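Local coordinates for ABC transporter, solute-binding protein (Staphylococcus aureus, PDB 6LKK) that binds glucose 6-phosphate in the cleft between its two lobes, consistent with a sensor of this sugar phosphate built on the fold of ABC-transporter solute-binding proteins, at residues Y91-L96 against Y236-S241; P99-V104 against Q190-W195; Q142-I147 against A184-E189; I218-N223 against K232-L237. All blocks are in the same frame, centred on the assembly; numbering follows the deposited sequence.

Overall arrangement
All four contacts are buried, and all reach the one mixed sheet that runs through the protein. Contacts 1 and 4 sit on one side of the chain's centre, about 9 Å apart between centres, and share the end of helix 230-237; the two strands they use are neighbours. Contacts 2 and 3 cover strands 92-105 and 184-188 on the other side, their centres about 10 Å apart. Strand 92-105 serves contacts 1 and 2, whose centres are about 22 Å apart. Contacts 2 and 4 are purely apolar, contact 1 adds a carbonyl at a ring edge, and contact 3 alone has a hydrogen bond between its segments and carries a residue of the glucose 6-phosphate pocket.

Contact 1: residues Y91-L96 against Y236-S241; sequences YVTSFL and YLTSRS
The Phe95 ring turns its edge to the end of the helix: Leu237 O lies in the ring plane, 3.3 Å from Phe95 CE1, so the weakly positive C-H rim rather than a face meets the carbonyl. One face carries Leu96 CG of its own strand, offset toward the rim. With CG anti to the backbone N (chi1 170°), the ring extends to the helix end, where CE1 also meets Leu237 CB at 3.9 Å. Gln243 of helix 240-250 bridges the carbonyls of Phe95 and Leu237, its NE2 hydrogen-bonded to both. Beside the ring, the side chains of Thr93 and Thr238 meet nearly perpendicular, their CG2 methyls 4.0 Å apart. Tyr236 O receives both Ser239 N and Ser239 OG, the latter at 2.8 Å, where the chain leaves one helix and Ser239 N-caps the next. Phe95 and Leu96 both face Asp216, which binds the glucose 6-phosphate, in a classic beta bulge. The contact thus lies where strand 92-105 pairs with strand 213-221, against the junction of helices 230-237 and 240-250, with Ile17 of helix 11-25 against Leu237.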
loop_
_atom_site.group_PDB
_atom_site.type_symbol
_atom_site.label_atom_id
_atom_site.label_comp_id
_atom_site.label_asym_id
_atom_site.label_seq_id
_atom_site.Cartn_x
_atom_site.Cartn_y
_atom_site.Cartn_z
ATOM N N TYR A 91 16.228 -1.980 -7.908
ATOM C CA TYR A 91 16.222 -0.789 -7.072
ATOM C C TYR A 91 15.421 -0.960 -5.790
ATOM O O TYR A 91 15.453 -0.064 -4.937
ATOM C CB TYR A 91 15.646 0.403 -7.848
ATOM C CG TYR A 91 16.381 0.730 -9.124
ATOM C CD1 TYR A 91 17.468 1.594 -9.120
ATOM C CD2 TYR A 91 15.985 0.182 -10.335
ATOM C CE1 TYR A 91 18.142 1.896 -10.286
ATOM C CE2 TYR A 91 16.653 0.480 -11.507
ATOM C CZ TYR A 91 17.729 1.338 -11.475
ATOM O OH TYR A 91 18.397 1.638 -12.640
ATOM N N VAL A 92 14.711 -2.074 -5.626
ATOM C CA VAL A 92 13.686 -2.199 -4.597
ATOM C C VAL A 92 13.934 -3.452 -3.769
ATOM O O VAL A 92 14.155 -4.538 -4.320
ATOM C CB VAL A 92 12.275 -2.238 -5.215
ATOM C CG1 VAL A 92 11.214 -2.392 -4.131
ATOM C CG2 VAL A 92 12.021 -0.978 -6.030
ATOM N N THR A 93 13.885 -3.295 -2.448
ATOM C CA THR A 93 13.823 -4.405 -1.508
ATOM C C THR A 93 12.391 -4.526 -1.006
ATOM O O THR A 93 11.799 -3.534 -0.570
ATOM C CB THR A 93 14.769 -4.179 -0.324
ATOM O OG1 THR A 93 16.112 -4.018 -0.795
ATOM C CG2 THR A 93 14.712 -5.346 0.661
ATOM N N SER A 94 11.832 -5.730 -1.067
ATOM C CA SER A 94 10.493 -5.933 -0.531
ATOM C C SER A 94 10.496 -5.709 0.977
ATOM O O SER A 94 11.461 -6.046 1.668
ATOM C CB SER A 94 9.991 -7.334 -0.868
ATOM O OG SER A 94 9.822 -7.472 -2.269
ATOM N N PHE A 95 9.399 -5.131 1.481
ATOM C CA PHE A 95 9.329 -4.657 2.859
ATOM C C PHE A 95 8.145 -5.239 3.622
ATOM O O PHE A 95 8.317 -5.759 4.729
ATOM C CB PHE A 95 9.264 -3.127 2.866
ATOM C CG PHE A 95 8.945 -2.532 4.210
ATOM C CD1 PHE A 95 9.709 -2.846 5.322
ATOM C CD2 PHE A 95 7.888 -1.644 4.355
ATOM C CE1 PHE A 95 9.422 -2.299 6.554
ATOM C CE2 PHE A 95 7.595 -1.092 5.585
ATOM C CZ PHE A 95 8.364 -1.417 6.686
ATOM N N LEU A 96 6.941 -5.145 3.057
ATOM C CA LEU A 96 5.737 -5.632 3.717
ATOM C C LEU A 96 4.757 -6.132 2.668
ATOM O O LEU A 96 4.817 -5.743 1.499
ATOM C CB LEU A 96 5.056 -4.546 4.561
ATOM C CG LEU A 96 5.663 -4.122 5.900
ATOM C CD1 LEU A 96 4.784 -3.041 6.512
ATOM C CD2 LEU A 96 5.816 -5.293 6.864
ATOM N N TYR A 236 17.620 -2.183 8.981
ATOM C CA TYR A 236 16.767 -2.137 10.164
ATOM C C TYR A 236 15.317 -2.455 9.811
ATOM O O TYR A 236 14.684 -3.315 10.438
ATOM C CB TYR A 236 16.898 -0.753 10.803
ATOM C CG TYR A 236 16.013 -0.471 11.990
ATOM C CD1 TYR A 236 16.423 -0.784 13.279
ATOM C CD2 TYR A 236 14.788 0.157 11.828
ATOM C CE1 TYR A 236 15.622 -0.504 14.369
ATOM C CE2 TYR A 236 13.981 0.440 12.912
ATOM C CZ TYR A 236 14.403 0.109 14.176
ATOM O OH TYR A 236 13.599 0.391 15.255
ATOM N N LEU A 237 14.780 -1.783 8.794
ATOM C CA LEU A 237 13.370 -1.939 8.453
ATOM C C LEU A 237 13.051 -3.343 7.953
ATOM O O LEU A 237 11.910 -3.801 8.092
ATOM C CB LEU A 237 12.971 -0.902 7.404
ATOM C CG LEU A 237 12.952 0.549 7.890
ATOM C CD1 LEU A 237 12.799 1.498 6.717
ATOM C CD2 LEU A 237 11.838 0.772 8.895
ATOM N N THR A 238 14.030 -4.037 7.373
ATOM C CA THR A 238 13.824 -5.379 6.845
ATOM C C THR A 238 14.353 -6.460 7.776
ATOM O O THR A 238 14.368 -7.635 7.395
ATOM C CB THR A 238 14.478 -5.511 5.468
ATOM O OG1 THR A 238 15.883 -5.243 5.568
ATOM C CG2 THR A 238 13.851 -4.534 4.487
ATOM N N SER A 239 14.770 -6.095 8.986
ATOM C CA SER A 239 15.333 -7.048 9.928
ATOM C C SER A 239 14.232 -7.857 10.608
ATOM O O SER A 239 13.063 -7.462 10.648
ATOM C CB SER A 239 16.172 -6.328 10.984
ATOM O OG SER A 239 15.354 -5.580 11.866
ATOM N N ARG A 240 14.626 -9.005 11.163
ATOM C CA ARG A 240 13.659 -9.880 11.816
ATOM C C ARG A 240 13.003 -9.190 13.007
ATOM O O ARG A 240 11.775 -9.204 13.145
ATOM C CB ARG A 240 14.333 -11.181 12.258
ATOM C CG ARG A 240 13.348 -12.214 12.818
ATOM C CD ARG A 240 14.035 -13.303 13.634
ATOM N NE ARG A 240 14.868 -12.740 14.693
ATOM C CZ ARG A 240 14.399 -12.172 15.800
ATOM N NH1 ARG A 240 13.091 -12.080 16.013
ATOM N NH2 ARG A 240 15.243 -11.686 16.698
ATOM N N SER A 241 13.804 -8.587 13.890
ATOM C CA SER A 241 13.232 -8.048 15.122
ATOM C C SER A 241 12.284 -6.893 14.828
ATOM O O SER A 241 11.235 -6.769 15.468
ATOM C CB SER A 241 14.342 -7.611 16.081
ATOM O OG SER A 241 15.095 -6.536 15.553
#

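Contact 2: residues P99-V104 against Q190-W195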
loop_
_atom_site.group_PDB
_atom_site.type_symbol
_atom_site.label_atom_id
_atom_site.label_comp_id
_atom_site.label_asym_id
_atom_site.label_seq_id
_atom_site.Cartn_x
_atom_site.Cartn_y
_atom_site.Cartn_z
ATOM N N PRO A 99 -2.494 -6.391 1.842
ATOM C CA PRO A 99 -3.733 -6.639 1.101
ATOM C C PRO A 99 -4.506 -5.347 0.892
ATOM O O PRO A 99 -4.616 -4.514 1.794
ATOM C CB PRO A 99 -4.503 -7.613 2.002
ATOM C CG PRO A 99 -3.476 -8.217 2.889
ATOM C CD PRO A 99 -2.445 -7.156 3.100
ATOM N N THR A 100 -5.028 -5.178 -0.317
ATOM C CA THR A 100 -6.061 -4.185 -0.539
ATOM C C THR A 100 -7.399 -4.768 -0.102
ATOM O O THR A 100 -7.602 -5.984 -0.128
ATOM C CB THR A 100 -6.104 -3.757 -2.006
ATOM O OG1 THR A 100 -6.382 -4.891 -2.836
ATOM C CG2 THR A 100 -4.774 -3.147 -2.420
ATOM N N VAL A 101 -8.302 -3.896 0.346
ATOM C CA VAL A 101 -9.554 -4.338 0.941
ATOM C C VAL A 101 -10.680 -3.393 0.555
ATOM O O VAL A 101 -10.459 -2.255 0.138
ATOM C CB VAL A 101 -9.475 -4.429 2.484
ATOM C CG1 VAL A 101 -8.363 -5.376 2.918
ATOM C CG2 VAL A 101 -9.274 -3.051 3.100
ATOM N N ILE A 102 -11.897 -3.894 0.696
ATOM C CA ILE A 102 -13.093 -3.066 0.728
ATOM C C ILE A 102 -13.408 -2.771 2.185
ATOM O O ILE A 102 -13.354 -3.667 3.035
ATOM C CB ILE A 102 -14.275 -3.772 0.039
ATOM C CG1 ILE A 102 -13.983 -3.989 -1.444
ATOM C CG2 ILE A 102 -15.565 -2.968 0.221
ATOM C CD1 ILE A 102 -14.954 -4.931 -2.122
ATOM N N VAL A 103 -13.729 -1.519 2.485
ATOM C CA VAL A 103 -14.184 -1.134 3.814
ATOM C C VAL A 103 -15.650 -0.744 3.723
ATOM O O VAL A 103 -16.066 -0.053 2.786
ATOM C CB VAL A 103 -13.336 0.004 4.415
ATOM C CG1 VAL A 103 -11.951 -0.525 4.778
ATOM C CG2 VAL A 103 -13.243 1.183 3.457
ATOM N N VAL A 104 -16.432 -1.210 4.690
ATOM C CA VAL A 104 -17.874 -1.014 4.723
ATOM C C VAL A 104 -18.233 -0.364 6.048
ATOM O O VAL A 104 -17.700 -0.743 7.095
ATOM C CB VAL A 104 -18.623 -2.353 4.554
ATOM C CG1 VAL A 104 -20.132 -2.140 4.615
ATOM C CG2 VAL A 104 -18.220 -3.026 3.250
ATOM N N GLN A 190 -4.024 -1.932 6.431
ATOM C CA GLN A 190 -3.555 -1.204 7.611
ATOM C C GLN A 190 -4.390 0.044 7.873
ATOM O O GLN A 190 -4.653 0.389 9.031
ATOM C CB GLN A 190 -2.077 -0.830 7.454
ATOM C CG GLN A 190 -1.120 -1.906 7.914
ATOM C CD GLN A 190 -1.360 -2.308 9.353
ATOM O OE1 GLN A 190 -1.425 -1.458 10.243
ATOM N NE2 GLN A 190 -1.526 -3.604 9.586
ATOM N N ASP A 191 -4.809 0.740 6.816
ATOM C CA ASP A 191 -5.635 1.929 6.995
ATOM C C ASP A 191 -7.005 1.562 7.551
ATOM O O ASP A 191 -7.528 2.244 8.442
ATOM C CB ASP A 191 -5.758 2.659 5.659
ATOM C CG ASP A 191 -5.710 4.172 5.799
ATOM O OD1 ASP A 191 -5.607 4.684 6.936
ATOM O OD2 ASP A 191 -5.770 4.851 4.752
ATOM N N ALA A 192 -7.595 0.479 7.046
ATOM C CA ALA A 192 -8.856 0.001 7.593
ATOM C C ALA A 192 -8.703 -0.394 9.056
ATOM O O ALA A 192 -9.554 -0.064 9.892
ATOM C CB ALA A 192 -9.357 -1.180 6.768
ATOM N N ARG A 193 -7.617 -1.095 9.387
ATOM C CA ARG A 193 -7.408 -1.529 10.763
ATOM C C ARG A 193 -7.309 -0.342 11.709
ATOM O O ARG A 193 -7.855 -0.377 12.817
ATOM C CB ARG A 193 -6.145 -2.385 10.854
ATOM C CG ARG A 193 -5.820 -2.865 12.262
ATOM C CD ARG A 193 -4.539 -3.677 12.282
ATOM N NE ARG A 193 -4.189 -4.116 13.630
ATOM C CZ ARG A 193 -3.614 -3.346 14.548
ATOM N NH1 ARG A 193 -3.324 -2.080 14.281
ATOM N NH2 ARG A 193 -3.331 -3.844 15.744
ATOM N N THR A 194 -6.601 0.713 11.298
ATOM C CA THR A 194 -6.425 1.881 12.153
ATOM C C THR A 194 -7.766 2.437 12.610
ATOM O O THR A 194 -7.961 2.735 13.794
ATOM C CB THR A 194 -5.632 2.956 11.407
ATOM O OG1 THR A 194 -4.310 2.475 11.141
ATOM C CG2 THR A 194 -5.545 4.243 12.221
ATOM N N TRP A 195 -8.707 2.581 11.678
ATOM C CA TRP A 195 -9.984 3.190 12.013
ATOM C C TRP A 195 -10.908 2.218 12.733
ATOM O O TRP A 195 -11.654 2.634 13.628
ATOM C CB TRP A 195 -10.635 3.745 10.745
ATOM C CG TRP A 195 -9.925 4.966 10.259
ATOM C CD1 TRP A 195 -8.768 5.011 9.537
ATOM C CD2 TRP A 195 -10.310 6.327 10.486
ATOM N NE1 TRP A 195 -8.413 6.318 9.293
ATOM C CE2 TRP A 195 -9.345 7.143 9.864
ATOM C CE3 TRP A 195 -11.381 6.933 11.150
ATOM C CZ2 TRP A 195 -9.419 8.535 9.885
ATOM C CZ3 TRP A 195 -11.451 8.315 11.169
ATOM C CH2 TRP A 195 -10.477 9.099 10.540
#
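Strand 99-104 and helix 190-195 come closest between Val103 and Ala192, whose CA atoms are 6.6 Å apart, with no hydrogen bond between the two segments. A single methyl does the work on the helix side: Ala192 CB points at the strand and meets two valines spaced two residues apart. Val103 CG1 presses on it at 3.3 Å, tighter than usual for two carbons, while Val101 CG2 stands at 4.1 Å. The Val103 branch in contact lies beside the backbone N (chi1 -71°); in Val101 it is instead the branch between the backbone N and the carbonyl carbon that faces the methyl. Helix 189-197 directly follows strand 184-188, which pairs antiparallel with strand 92-105 through bonds such as Val101 with Ser187, so the chain passes from strand 184-188 straight into a helix laid against the neighbouring strand of a solute-binding-protein lobe. Ile204 of strand 202-205 touches both Val101 and Ala192 and extends the apolar patch. On the helix, Gln190 O is gripped from opposite faces of its plane by Thr194 N and Thr194 OG1, each at 3.0 Å. Thr194 OG1 also bonds Asn12 ND2, and Arg193 forms a salt bridge with Asp251.

Contact 3: residues Q142-I147 against A184-E189; sequences QHMRAI and AGLSYE. With G6P (6-O-phosphono-alpha-D-glucopyranose), chain B.
His143 meets strand 184-188 with both an edge and a face of its imidazole. At the edge, NE2 donates to Ser187 O over 2.8 Å in a nearly straight bond (168° at the hydrogen), lying in the carbonyl plane on a lone pair, with the oxygen close to the ring plane. Over one face sits Leu186 CB, 3.5 Å from the ring centroid and 7° off the normal, a CH-pi contact that covers the ring centre. Leu186 CD1 reaches past it to His143 CB at 3.7 Å and to Met144 CE at 3.9 Å; Met144, bent at chi2 and chi3, runs roughly perpendicular to the leucine. Tyr188, next along the strand, lays a ring face against the sugar, with O5 of the glucose 6-phosphate 3.5 Å from CD1. In the second shell, Tyr117 OH bonds His143 ND1, so both ring nitrogens are held and the ring's rotation is fixed. The 142-147 part of helix 138-151, whose Thr138 and Thr139 bind the ligand, crosses strand 184-188 at 110°. The strand itself lies between strands 92-105 and 129-132, and Phe160 of helix 154-161 flanks Leu186.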
loop_
_atom_site.group_PDB
_atom_site.type_symbol
_atom_site.label_atom_id
_atom_site.label_comp_id
_atom_site.label_asym_id
_atom_site.label_seq_id
_atom_site.Cartn_x
_atom_site.Cartn_y
_atom_site.Cartn_z
ATOM N N GLN A 142 -4.074 -0.161 -7.671
ATOM C CA GLN A 142 -4.112 -1.600 -7.426
ATOM C C GLN A 142 -5.541 -2.130 -7.459
ATOM O O GLN A 142 -5.789 -3.233 -7.963
ATOM C CB GLN A 142 -3.444 -1.918 -6.088
ATOM C CG GLN A 142 -1.929 -1.738 -6.100
ATOM C CD GLN A 142 -1.221 -2.745 -6.990
ATOM O OE1 GLN A 142 -1.024 -2.505 -8.179
ATOM N NE2 GLN A 142 -0.832 -3.878 -6.416
ATOM N N HIS A 143 -6.496 -1.359 -6.936
ATOM C CA HIS A 143 -7.893 -1.774 -6.998
ATOM C C HIS A 143 -8.392 -1.837 -8.436
ATOM O O HIS A 143 -9.137 -2.753 -8.800
ATOM C CB HIS A 143 -8.762 -0.826 -6.178
ATOM C CG HIS A 143 -8.837 -1.176 -4.726
ATOM N ND1 HIS A 143 -9.598 -2.224 -4.254
ATOM C CD2 HIS A 143 -8.256 -0.614 -3.640
ATOM C CE1 HIS A 143 -9.483 -2.291 -2.939
ATOM N NE2 HIS A 143 -8.676 -1.325 -2.543
ATOM N N MET A 144 -8.013 -0.862 -9.267
ATOM C CA MET A 144 -8.444 -0.895 -10.659
ATOM C C MET A 144 -7.856 -2.103 -11.375
ATOM O O MET A 144 -8.525 -2.727 -12.208
ATOM C CB MET A 144 -8.054 0.399 -11.376
ATOM C CG MET A 144 -8.791 1.659 -10.911
ATOM S SD MET A 144 -10.583 1.504 -10.737
ATOM C CE MET A 144 -10.726 1.088 -8.999
ATOM N N ARG A 145 -6.605 -2.455 -11.063
ATOM C CA ARG A 145 -6.031 -3.688 -11.592
ATOM C C ARG A 145 -6.803 -4.908 -11.101
ATOM O O ARG A 145 -7.029 -5.856 -11.863
ATOM C CB ARG A 145 -4.556 -3.803 -11.203
ATOM C CG ARG A 145 -3.632 -2.842 -11.937
ATOM C CD ARG A 145 -2.311 -3.509 -12.296
ATOM N NE ARG A 145 -2.478 -4.499 -13.358
ATOM C CZ ARG A 145 -1.488 -5.220 -13.877
ATOM N NH1 ARG A 145 -0.246 -5.072 -13.438
ATOM N NH2 ARG A 145 -1.743 -6.096 -14.839
ATOM N N ALA A 146 -7.218 -4.905 -9.832
ATOM C CA ALA A 146 -7.983 -6.032 -9.305
ATOM C C ALA A 146 -9.302 -6.198 -10.049
ATOM O O ALA A 146 -9.703 -7.319 -10.381
ATOM C CB ALA A 146 -8.237 -5.846 -7.810
ATOM N N ILE A 147 -9.989 -5.088 -10.321
ATOM C CA ILE A 147 -11.256 -5.153 -11.042
ATOM C C ILE A 147 -11.027 -5.604 -12.479
ATOM O O ILE A 147 -11.779 -6.429 -13.013
ATOM C CB ILE A 147 -11.965 -3.788 -10.968
ATOM C CG1 ILE A 147 -12.376 -3.501 -9.520
ATOM C CG2 ILE A 147 -13.183 -3.745 -11.892
ATOM C CD1 ILE A 147 -12.923 -2.116 -9.288
ATOM N N ALA A 184 -19.311 2.456 1.620
ATOM C CA ALA A 184 -18.165 1.574 1.464
ATOM C C ALA A 184 -17.113 2.275 0.620
ATOM O O ALA A 184 -17.384 3.286 -0.032
ATOM C CB ALA A 184 -18.570 0.234 0.835
ATOM N N GLY A 185 -15.903 1.723 0.643
ATOM C CA GLY A 185 -14.809 2.310 -0.107
ATOM C C GLY A 185 -13.708 1.305 -0.359
ATOM O O GLY A 185 -13.673 0.223 0.229
ATOM N N LEU A 186 -12.796 1.692 -1.250
ATOM C CA LEU A 186 -11.653 0.866 -1.620
ATOM C C LEU A 186 -10.416 1.378 -0.890
ATOM O O LEU A 186 -9.977 2.509 -1.119
ATOM C CB LEU A 186 -11.442 0.884 -3.132
ATOM C CG LEU A 186 -12.623 0.420 -3.987
ATOM C CD1 LEU A 186 -12.172 0.252 -5.426
ATOM C CD2 LEU A 186 -13.232 -0.874 -3.469
ATOM N N SER A 187 -9.857 0.542 -0.021
ATOM C CA SER A 187 -8.811 0.963 0.905
ATOM C C SER A 187 -7.740 -0.123 0.945
ATOM O O SER A 187 -7.596 -0.932 0.022
ATOM C CB SER A 187 -9.426 1.256 2.284
ATOM O OG SER A 187 -8.446 1.668 3.217
ATOM N N TYR A 188 -6.952 -0.134 2.019
ATOM C CA TYR A 188 -5.964 -1.179 2.231
ATOM C C TYR A 188 -5.956 -1.554 3.706
ATOM O O TYR A 188 -6.453 -0.820 4.563
ATOM C CB TYR A 188 -4.565 -0.761 1.753
ATOM C CG TYR A 188 -3.955 0.435 2.452
ATOM C CD1 TYR A 188 -4.254 1.729 2.049
ATOM C CD2 TYR A 188 -3.057 0.269 3.498
ATOM C CE1 TYR A 188 -3.688 2.820 2.674
ATOM C CE2 TYR A 188 -2.485 1.355 4.130
ATOM C CZ TYR A 188 -2.805 2.631 3.716
ATOM O OH TYR A 188 -2.241 3.719 4.342
ATOM N N GLU A 189 -5.366 -2.715 3.986
ATOM C CA GLU A 189 -5.600 -3.397 5.255
ATOM C C GLU A 189 -5.216 -2.535 6.454
ATOM O O GLU A 189 -5.978 -2.432 7.423
ATOM C CB GLU A 189 -4.826 -4.713 5.266
ATOM C CG GLU A 189 -5.184 -5.633 6.409
ATOM C CD GLU A 189 -4.555 -6.994 6.253
ATOM O OE1 GLU A 189 -3.312 -7.089 6.355
ATOM O OE2 GLU A 189 -5.296 -7.969 6.005
HETATM C C1 G6P B . -0.914 1.173 -0.774
HETATM C C2 G6P B . 0.383 0.519 -0.238
HETATM C C3 G6P B . 0.979 1.197 0.940
HETATM C C4 G6P B . 0.821 2.649 0.851
HETATM C C5 G6P B . -0.659 2.998 0.968
HETATM C C6 G6P B . -0.874 4.458 0.733
HETATM O O1 G6P B . -1.918 0.212 -0.900
HETATM O O2 G6P B . 0.134 -0.855 0.107
HETATM O O3 G6P B . 2.435 0.870 0.989
HETATM O O4 G6P B . 1.531 3.300 1.933
HETATM O O5 G6P B . -1.500 2.271 -0.003
HETATM O O6 G6P B . -0.381 4.789 -0.546
HETATM P P G6P B . -1.356 5.658 -1.619
HETATM O O1P G6P B . -0.525 5.972 -2.850
HETATM O O2P G6P B . -1.829 6.967 -0.957
HETATM O O3P G6P B . -2.529 4.831 -2.003
#

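Contact 4: residues I218-N223 against K232-L237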
loop_
_atom_site.group_PDB
_atom_site.type_symbol
_atom_site.label_atom_id
_atom_site.label_comp_id
_atom_site.label_asym_id
_atom_site.label_seq_id
_atom_site.Cartn_x
_atom_site.Cartn_y
_atom_site.Cartn_z
ATOM N N ILE A 218 11.119 -0.832 -0.559
ATOM C CA ILE A 218 12.022 0.202 -0.067
ATOM C C ILE A 218 13.116 0.408 -1.102
ATOM O O ILE A 218 13.655 -0.562 -1.647
ATOM C CB ILE A 218 12.650 -0.172 1.292
ATOM C CG1 ILE A 218 11.580 -0.277 2.373
ATOM C CG2 ILE A 218 13.693 0.863 1.704
ATOM C CD1 ILE A 218 12.068 -0.963 3.630
ATOM N N ALA A 219 13.467 1.669 -1.351
ATOM C CA ALA A 219 14.469 2.007 -2.350
ATOM C C ALA A 219 15.340 3.153 -1.853
ATOM O O ALA A 219 14.888 4.019 -1.096
ATOM C CB ALA A 219 13.824 2.395 -3.685
ATOM N N LEU A 220 16.599 3.144 -2.288
ATOM C CA LEU A 220 17.526 4.239 -2.036
ATOM C C LEU A 220 17.395 5.281 -3.141
ATOM O O LEU A 220 17.421 4.943 -4.329
ATOM C CB LEU A 220 18.967 3.724 -1.964
ATOM C CG LEU A 220 19.309 2.709 -0.868
ATOM C CD1 LEU A 220 20.801 2.412 -0.880
ATOM C CD2 LEU A 220 18.883 3.205 0.504
ATOM N N VAL A 221 17.259 6.542 -2.745
ATOM C CA VAL A 221 17.056 7.645 -3.678
ATOM C C VAL A 221 18.407 8.171 -4.138
ATOM O O VAL A 221 19.319 8.380 -3.328
ATOM C CB VAL A 221 16.223 8.760 -3.021
ATOM C CG1 VAL A 221 16.086 9.961 -3.952
ATOM C CG2 VAL A 221 14.853 8.234 -2.628
ATOM N N LYS A 222 18.534 8.404 -5.441
ATOM C CA LYS A 222 19.767 8.952 -5.993
ATOM C C LYS A 222 19.841 10.439 -5.672
ATOM O O LYS A 222 18.959 11.210 -6.070
ATOM C CB LYS A 222 19.834 8.720 -7.500
ATOM C CG LYS A 222 21.171 9.117 -8.106
ATOM C CD LYS A 222 21.197 8.934 -9.615
ATOM C CE LYS A 222 21.298 7.467 -10.000
ATOM N NZ LYS A 222 21.142 7.267 -11.467
ATOM N N ASN A 223 20.884 10.841 -4.950
ATOM C CA ASN A 223 21.055 12.231 -4.558
ATOM C C ASN A 223 22.545 12.546 -4.524
ATOM O O ASN A 223 23.393 11.676 -4.740
ATOM C CB ASN A 223 20.383 12.511 -3.210
ATOM C CG ASN A 223 20.894 11.611 -2.101
ATOM O OD1 ASN A 223 21.975 11.035 -2.199
ATOM N ND2 ASN A 223 20.112 11.489 -1.034
ATOM N N LYS A 232 21.895 1.253 6.692
ATOM C CA LYS A 232 21.539 0.707 7.996
ATOM C C LYS A 232 20.039 0.811 8.233
ATOM O O LYS A 232 19.435 -0.088 8.831
ATOM C CB LYS A 232 22.313 1.429 9.101
ATOM C CG LYS A 232 21.900 1.069 10.529
ATOM C CD LYS A 232 22.120 -0.399 10.858
ATOM C CE LYS A 232 20.915 -0.991 11.573
ATOM N NZ LYS A 232 21.092 -2.436 11.882
ATOM N N LEU A 233 19.413 1.891 7.759
ATOM C CA LEU A 233 17.970 2.039 7.928
ATOM C C LEU A 233 17.219 0.964 7.149
ATOM O O LEU A 233 16.280 0.349 7.665
ATOM C CB LEU A 233 17.521 3.437 7.492
ATOM C CG LEU A 233 16.009 3.695 7.555
ATOM C CD1 LEU A 233 15.474 3.513 8.970
ATOM C CD2 LEU A 233 15.675 5.085 7.040
ATOM N N VAL A 234 17.611 0.729 5.895
ATOM C CA VAL A 234 16.956 -0.316 5.112
ATOM C C VAL A 234 17.142 -1.671 5.784
ATOM O O VAL A 234 16.196 -2.461 5.897
ATOM C CB VAL A 234 17.484 -0.318 3.665
ATOM C CG1 VAL A 234 16.849 -1.448 2.866
ATOM C CG2 VAL A 234 17.200 1.015 2.990
ATOM N N GLN A 235 18.362 -1.958 6.243
ATOM C CA GLN A 235 18.612 -3.183 6.998
ATOM C C GLN A 235 17.698 -3.270 8.215
ATOM O O GLN A 235 17.072 -4.305 8.471
ATOM C CB GLN A 235 20.081 -3.222 7.423
ATOM C CG GLN A 235 20.493 -4.453 8.209
ATOM C CD GLN A 235 21.902 -4.332 8.752
ATOM O OE1 GLN A 235 22.201 -3.425 9.529
ATOM N NE2 GLN A 235 22.779 -5.234 8.331
ATOM N N TYR A 236 17.620 -2.183 8.981
ATOM C CA TYR A 236 16.767 -2.137 10.164
ATOM C C TYR A 236 15.317 -2.455 9.811
ATOM O O TYR A 236 14.684 -3.315 10.438
ATOM C CB TYR A 236 16.898 -0.753 10.803
ATOM C CG TYR A 236 16.013 -0.471 11.990
ATOM C CD1 TYR A 236 16.423 -0.784 13.279
ATOM C CD2 TYR A 236 14.788 0.157 11.828
ATOM C CE1 TYR A 236 15.622 -0.504 14.369
ATOM C CE2 TYR A 236 13.981 0.440 12.912
ATOM C CZ TYR A 236 14.403 0.109 14.176
ATOM O OH TYR A 236 13.599 0.391 15.255
ATOM N N LEU A 237 14.780 -1.783 8.794
ATOM C CA LEU A 237 13.370 -1.939 8.453
ATOM C C LEU A 237 13.051 -3.343 7.953
ATOM O O LEU A 237 11.910 -3.801 8.092
ATOM C CB LEU A 237 12.971 -0.902 7.404
ATOM C CG LEU A 237 12.952 0.549 7.890
ATOM C CD1 LEU A 237 12.799 1.498 6.717
ATOM C CD2 LEU A 237 11.838 0.772 8.895
#
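A strand and the helix that follows it pack here as a beta-alpha unit within one lobe of the solute-binding-protein fold: strand 218-221 and helix 232-237 run almost exactly antiparallel, at 175°, their axes 9.7 Å apart. Val234 faces the strand with both methyls. Its CG2 is the meeting point, 3.7 Å from Ile218 CG2 and equally far from Leu220 CD2, while CG1 stands off Ile218 CG2 at 4.1 Å. Ile218 and Val234 run alongside one another with their ends pointing opposite ways, whereas Leu220 comes to the valine at a slant. Because Ile218 CG1 is anti to the carbonyl carbon (chi1 -64°) and its chain then runs extended, CD1 reaches on to the next helical turn, 3.9 Å from Leu237 CB and 4.0 Å from Leu237 CD1. The two branches of one isoleucine therefore serve separate helix residues. Ala219, between the two contact residues, points the other way, as expected for an extended strand covered by a helix on one face. Ile218 pairs through its backbone with Thr93 of strand 92-105, and Ala219 with Phe55 of strand 54-56, where Val54 and Met56 add to the apolar layer. Away from the strand, Lys232 NZ donates to Gln235 OE1 at 2.8 Å, tilted 33° from the amide plane. Helix 11-25 flanks the helix through Phe21, which meets the Tyr236 ring edge-to-face.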